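Local structure of putative hydrolase (Shewanella frigidimarina, 3LHO) at residues M2-F10 and K59-V67. The protein is probably an iron-dependent dioxygenase of the 2-oxoadipate dioxygenase/decarboxylase family, likely to form 2-hydroxyglutarate. Residues are numbered along the deposited sequence; the frame is centred on the assembly and turned at random. Where two conformers were deposited one is given.
With SO4 (sulfate ion), chain E.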
HETATM    1  N   MSE A   2      13.820   0.814  15.663  1.00 31.23           N
HETATM    2  CA  MSE A   2      13.210   1.384  14.455  1.00 30.36           C
HETATM    3  C   MSE A   2      14.075   2.446  13.785  1.00 31.98           C
HETATM    4  O   MSE A   2      14.963   3.048  14.429  1.00 28.29           O
HETATM    5  CB  MSE A   2      11.877   2.014  14.823  1.00 31.72           C
HETATM    6  CG  MSE A   2      11.076   1.153  15.785  1.00 37.28           C
HETATM    7 SE   MSE A   2       9.238   1.730  15.844  0.75 29.88          SE
HETATM    8  CE  MSE A   2       9.355   3.178  17.054  1.00 38.52           C
ATOM      9  N   HIS A   3      13.800   2.698  12.501  1.00 30.16           N
ATOM     10  CA  HIS A   3      14.462   3.793  11.778  1.00 31.46           C
ATOM     11  C   HIS A   3      14.284   5.103  12.570  1.00 30.98           C
ATOM     12  O   HIS A   3      13.211   5.347  13.157  1.00 29.33           O
ATOM     13  CB  HIS A   3      13.893   3.960  10.337  1.00 31.97           C
ATOM     14  CG  HIS A   3      14.358   2.905   9.373  1.00 34.07           C
ATOM     15  ND1 HIS A   3      15.532   3.016   8.652  1.00 27.18           N
ATOM     16  CD2 HIS A   3      13.805   1.718   9.016  1.00 31.72           C
ATOM     17  CE1 HIS A   3      15.680   1.942   7.892  1.00 29.48           C
ATOM     18  NE2 HIS A   3      14.655   1.134   8.105  1.00 33.14           N
ATOM     19  N   THR A   4      15.334   5.920  12.579  1.00 28.76           N
ATOM     20  CA  THR A   4      15.291   7.274  13.149  1.00 31.34           C
ATOM     21  C   THR A   4      15.143   8.370  12.058  1.00 32.55           C
ATOM     22  O   THR A   4      14.811   9.519  12.352  1.00 34.13           O
ATOM     23  CB  THR A   4      16.541   7.536  13.982  1.00 31.52           C
ATOM     24  OG1 THR A   4      17.700   7.356  13.158  1.00 35.04           O
ATOM     25  CG2 THR A   4      16.620   6.547  15.184  1.00 29.17           C
ATOM     26  N   ASP A   5      15.366   8.002  10.805  1.00 29.71           N
ATOM     27  CA  ASP A   5      15.284   8.946   9.693  1.00 27.84           C
ATOM     28  C   ASP A   5      14.229   8.512   8.661  1.00 24.09           C
ATOM     29  O   ASP A   5      14.254   7.386   8.151  1.00 19.27           O
ATOM     30  CB  ASP A   5      16.646   9.062   9.033  1.00 30.00           C
ATOM     31  CG  ASP A   5      16.658  10.079   7.920  1.00 31.33           C
ATOM     32  OD1 ASP A   5      16.196   9.724   6.842  1.00 23.45           O
ATOM     33  OD2 ASP A   5      17.123  11.219   8.125  1.00 46.18           O
ATOM     34  N   VAL A   6      13.302   9.439   8.396  1.00 22.01           N
ATOM     35  CA  VAL A   6      12.148   9.243   7.525  1.00 21.73           C
ATOM     36  C   VAL A   6      12.596   8.928   6.109  1.00 21.70           C
ATOM     37  O   VAL A   6      12.063   8.011   5.504  1.00 17.91           O
ATOM     38  CB  VAL A   6      11.195  10.443   7.588  1.00 19.61           C
ATOM     39  CG1 VAL A   6      11.871  11.737   7.122  1.00 26.06           C
ATOM     40  CG2 VAL A   6       9.909  10.156   6.811  1.00 19.38           C
ATOM     41  N   ASN A   7      13.656   9.592   5.630  1.00 20.73           N
ATOM     42  CA  ASN A   7      14.130   9.300   4.286  1.00 22.62           C
ATOM     43  C   ASN A   7      14.667   7.897   4.179  1.00 22.88           C
ATOM     44  O   ASN A   7      14.373   7.222   3.220  1.00 23.87           O
ATOM     45  CB  ASN A   7      15.140  10.341   3.795  1.00 22.90           C
ATOM     46  CG  ASN A   7      14.503  11.675   3.596  1.00 24.64           C
ATOM     47  OD1 ASN A   7      13.452  11.790   2.965  1.00 23.55           O
ATOM     48  ND2 ASN A   7      15.100  12.702   4.180  1.00 31.91           N
ATOM     49  N   ALA A   8      15.435   7.455   5.176  1.00 22.40           N
ATOM     50  CA  ALA A   8      15.960   6.105   5.199  1.00 21.51           C
ATOM     51  C   ALA A   8      14.855   5.041   5.211  1.00 19.93           C
ATOM     52  O   ALA A   8      14.991   4.010   4.566  1.00 18.31           O
ATOM     53  CB  ALA A   8      16.893   5.917   6.406  1.00 20.38           C
ATOM     54  N   LEU A   9      13.758   5.290   5.943  1.00 21.70           N
ATOM     55  CA  LEU A   9      12.647   4.336   6.012  1.00 20.06           C
ATOM     56  C   LEU A   9      11.978   4.137   4.661  1.00 19.56           C
ATOM     57  O   LEU A   9      11.821   3.010   4.197  1.00 16.92           O
ATOM     58  CB  LEU A   9      11.607   4.760   7.071  1.00 15.72           C
ATOM     59  CG  LEU A   9      10.333   3.930   7.230  1.00 19.90           C
ATOM     60  CD1 LEU A   9      10.657   2.433   7.423  1.00 24.57           C
ATOM     61  CD2 LEU A   9       9.516   4.446   8.383  1.00 17.53           C
ATOM     62  N   PHE A  10      11.603   5.237   4.016  1.00 19.41           N
ATOM     63  CA  PHE A  10      11.042   5.148   2.685  1.00 19.38           C
ATOM     64  C   PHE A  10      12.009   4.617   1.617  1.00 19.74           C
ATOM     65  O   PHE A  10      11.577   3.850   0.768  1.00 17.96           O
ATOM     66  CB  PHE A  10      10.410   6.473   2.289  1.00 21.68           C
ATOM     67  CG  PHE A  10       9.162   6.778   3.067  1.00 14.96           C
ATOM     68  CD1 PHE A  10       8.041   6.001   2.913  1.00 21.03           C
ATOM     69  CD2 PHE A  10       9.124   7.824   3.996  1.00 16.39           C
ATOM     70  CE1 PHE A  10       6.890   6.277   3.630  1.00 24.72           C
ATOM     71  CE2 PHE A  10       7.969   8.112   4.690  1.00 20.93           C
ATOM     72  CZ  PHE A  10       6.856   7.335   4.524  1.00 24.89           C
ATOM     73  N   LYS A  59       3.464   2.814  14.713  1.00 17.00           N
ATOM     74  CA  LYS A  59       4.553   3.268  15.589  1.00 20.60           C
ATOM     75  C   LYS A  59       5.852   3.482  14.820  1.00 19.58           C
ATOM     76  O   LYS A  59       6.701   4.282  15.227  1.00 19.95           O
ATOM     77  CB  LYS A  59       4.794   2.293  16.753  1.00 20.04           C
ATOM     78  CG  LYS A  59       3.861   2.464  17.928  1.00 27.41           C
ATOM     79  CD  LYS A  59       4.241   3.677  18.768  1.00 34.72           C
ATOM     80  CE  LYS A  59       3.338   3.777  19.987  1.00 39.41           C
ATOM     81  NZ  LYS A  59       3.470   5.121  20.637  1.00 46.91           N
ATOM     82  N   HIS A  60       6.019   2.757  13.718  1.00 16.91           N
ATOM     83  CA  HIS A  60       7.201   2.950  12.853  1.00 16.21           C
ATOM     84  C   HIS A  60       7.201   4.325  12.236  1.00 15.72           C
ATOM     85  O   HIS A  60       8.230   4.812  11.819  1.00 18.26           O
ATOM     86  CB  HIS A  60       7.319   1.838  11.800  1.00 13.76           C
ATOM     87  CG  HIS A  60       7.647   0.518  12.404  1.00 14.68           C
ATOM     88  ND1 HIS A  60       8.934   0.011  12.424  1.00 19.04           N
ATOM     89  CD2 HIS A  60       6.885  -0.363  13.097  1.00 13.41           C
ATOM     90  CE1 HIS A  60       8.942  -1.125  13.095  1.00 17.82           C
ATOM     91  NE2 HIS A  60       7.721  -1.375  13.521  1.00 20.81           N
ATOM     92  N   PHE A  61       6.028   4.965  12.195  1.00 15.35           N
ATOM     93  CA  PHE A  61       5.926   6.295  11.600  1.00 13.48           C
ATOM     94  C   PHE A  61       5.745   7.399  12.665  1.00 13.69           C
ATOM     95  O   PHE A  61       6.353   8.479  12.560  1.00 15.20           O
ATOM     96  CB  PHE A  61       4.801   6.280  10.597  1.00 11.81           C
ATOM     97  CG  PHE A  61       4.994   5.294   9.473  1.00 12.91           C
ATOM     98  CD1 PHE A  61       4.550   3.984   9.583  1.00 14.33           C
ATOM     99  CD2 PHE A  61       5.673   5.670   8.332  1.00 11.41           C
ATOM    100  CE1 PHE A  61       4.736   3.080   8.566  1.00 15.17           C
ATOM    101  CE2 PHE A  61       5.872   4.793   7.297  1.00 11.33           C
ATOM    102  CZ  PHE A  61       5.425   3.490   7.399  1.00 15.15           C
ATOM    103  N   THR A  62       4.917   7.156  13.672  1.00 15.13           N
ATOM    104  CA  THR A  62       4.677   8.166  14.709  1.00 13.17           C
ATOM    105  C   THR A  62       5.947   8.399  15.522  1.00 17.33           C
ATOM    106  O   THR A  62       6.162   9.490  16.018  1.00 17.94           O
ATOM    107  CB  THR A  62       3.538   7.807  15.631  1.00 18.74           C
ATOM    108  OG1 THR A  62       3.822   6.546  16.260  1.00 16.85           O
ATOM    109  CG2 THR A  62       2.227   7.769  14.864  1.00 15.52           C
ATOM    110  N   SER A  63       6.834   7.414  15.562  1.00 16.86           N
ATOM    111  CA  SER A  63       8.087   7.578  16.275  1.00 18.41           C
ATOM    112  C   SER A  63       9.064   8.547  15.583  1.00 21.28           C
ATOM    113  O   SER A  63      10.007   9.006  16.217  1.00 22.60           O
ATOM    114  CB  SER A  63       8.726   6.218  16.446  1.00 17.49           C
ATOM    115  OG  SER A  63       9.196   5.757  15.190  1.00 23.63           O
ATOM    116  N   ILE A  64       8.857   8.851  14.298  1.00 20.94           N
ATOM    117  CA  ILE A  64       9.729   9.754  13.552  1.00 20.22           C
ATOM    118  C   ILE A  64       8.949  10.972  13.011  1.00 20.92           C
ATOM    119  O   ILE A  64       9.306  11.550  11.965  1.00 21.59           O
ATOM    120  CB  ILE A  64      10.446   9.027  12.397  1.00 21.26           C
ATOM    121  CG1 ILE A  64       9.439   8.328  11.442  1.00 21.84           C
ATOM    122  CG2 ILE A  64      11.448   7.991  12.953  1.00 25.91           C
ATOM    123  CD1 ILE A  64      10.071   7.741  10.242  1.00 23.77           C
ATOM    124  N   GLY A  65       7.846  11.310  13.671  1.00 20.15           N
ATOM    125  CA  GLY A  65       7.149  12.560  13.400  1.00 19.29           C
ATOM    126  C   GLY A  65       5.797  12.552  12.738  1.00 20.40           C
ATOM    127  O   GLY A  65       5.178  13.596  12.654  1.00 18.17           O
ATOM    128  N   TYR A  66       5.316  11.392  12.275  1.00 17.63           N
ATOM    129  CA  TYR A  66       3.977  11.340  11.705  1.00 15.19           C
ATOM    130  C   TYR A  66       2.924  11.549  12.753  1.00 15.46           C
ATOM    131  O   TYR A  66       3.050  11.131  13.902  1.00 16.01           O
ATOM    132  CB  TYR A  66       3.745  10.006  10.938  1.00 14.91           C
ATOM    133  CG  TYR A  66       4.329  10.004   9.549  1.00 15.04           C
ATOM    134  CD1 TYR A  66       5.694   9.742   9.306  1.00 13.58           C
ATOM    135  CD2 TYR A  66       3.532  10.320   8.456  1.00 17.93           C
ATOM    136  CE1 TYR A  66       6.214   9.783   7.962  1.00 16.21           C
ATOM    137  CE2 TYR A  66       4.034  10.346   7.150  1.00 11.83           C
ATOM    138  CZ  TYR A  66       5.374  10.106   6.902  1.00 14.63           C
ATOM    139  OH  TYR A  66       5.787  10.187   5.570  1.00 14.01           O
ATOM    140  N   VAL A  67       1.834  12.161  12.342  1.00 16.85           N
ATOM    141  CA  VAL A  67       0.739  12.491  13.225  0.50 17.69           C
ATOM    142  C   VAL A  67      -0.536  11.868  12.668  1.00 18.05           C
ATOM    143  O   VAL A  67      -0.780  11.949  11.471  1.00 17.41           O
ATOM    144  CB  VAL A  67       0.561  14.012  13.317  0.50 19.27           C
ATOM    145  CG1 VAL A  67      -0.668  14.367  14.182  0.50 13.73           C
ATOM    146  CG2 VAL A  67       1.864  14.674  13.854  0.50 20.65           C
TER
HETATM  147  S   SO4 E 270      17.881   5.208  10.122  0.50 43.47           S
HETATM  148  O1  SO4 E 270      18.869   6.104   9.522  0.50 41.90           O
HETATM  149  O2  SO4 E 270      16.587   5.866  10.141  0.50 36.01           O
HETATM  150  O3  SO4 E 270      17.793   3.984   9.318  0.50 35.87           O
HETATM  151  O4  SO4 E 270      18.237   4.900  11.506  0.50 43.51           O
HETATM  152  O   HOH W   1      11.330   1.501  11.492  1.00 22.06           O
HETATM  153  O   HOH W   2      10.832   4.051  11.914  1.00 26.84           O
HETATM  154  O   HOH W   3      12.048   5.647  15.637  1.00 34.90           O
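Where Leu-9 and Phe-10 meet Phe-61, Ile-64 and Tyr-66, the contact illustrates how a hydrophobic core can grade into a watery margin. Leu-9 CD2 lies 3.8 Å from both Phe-61 CE2 and Ile-64 CD1, bridging ring and aliphatic chain. Phe-10 presents its CE2–CZ edge to Tyr-66, whose OH stays near the Phe-10 ring plane and is hydrogen-bonded to Pro-92 O. With CG1 between its backbone N and carbonyl carbon (chi1 56°), Ile-64 extends CD1 to Val-6 CA, 3.7 Å away.

Selenomethionine Met-2 also packs closely, its SE over one face of the buried His-60 imidazole, 3.9 Å from the ring centroid and 9° off its normal; His-60 NE2 is hydrogen-bonded to Thr-124 O. The seam alongside is looser: water links His-3 N to His-60 ND1, and two more join His-3 O to His-60 O and Ser-63 OG. A leucine in place of His-60 would probably cost Met-2 its aromatic platform and leave the first water and Thr-124 O without their imidazole partner. A sulfate, probably from the crystallisation liquor, lies at the His-3 ring edge, near Asp-5 N.

The contact thus joins the start of helix 6-20 to helix 54-62 and the type I turn Thr-62 to Gly-65 leading toward strand 67-74, while Phe-10 and Phe-61 both pack on strands 39-47 and 93-99 of the mixed sheet.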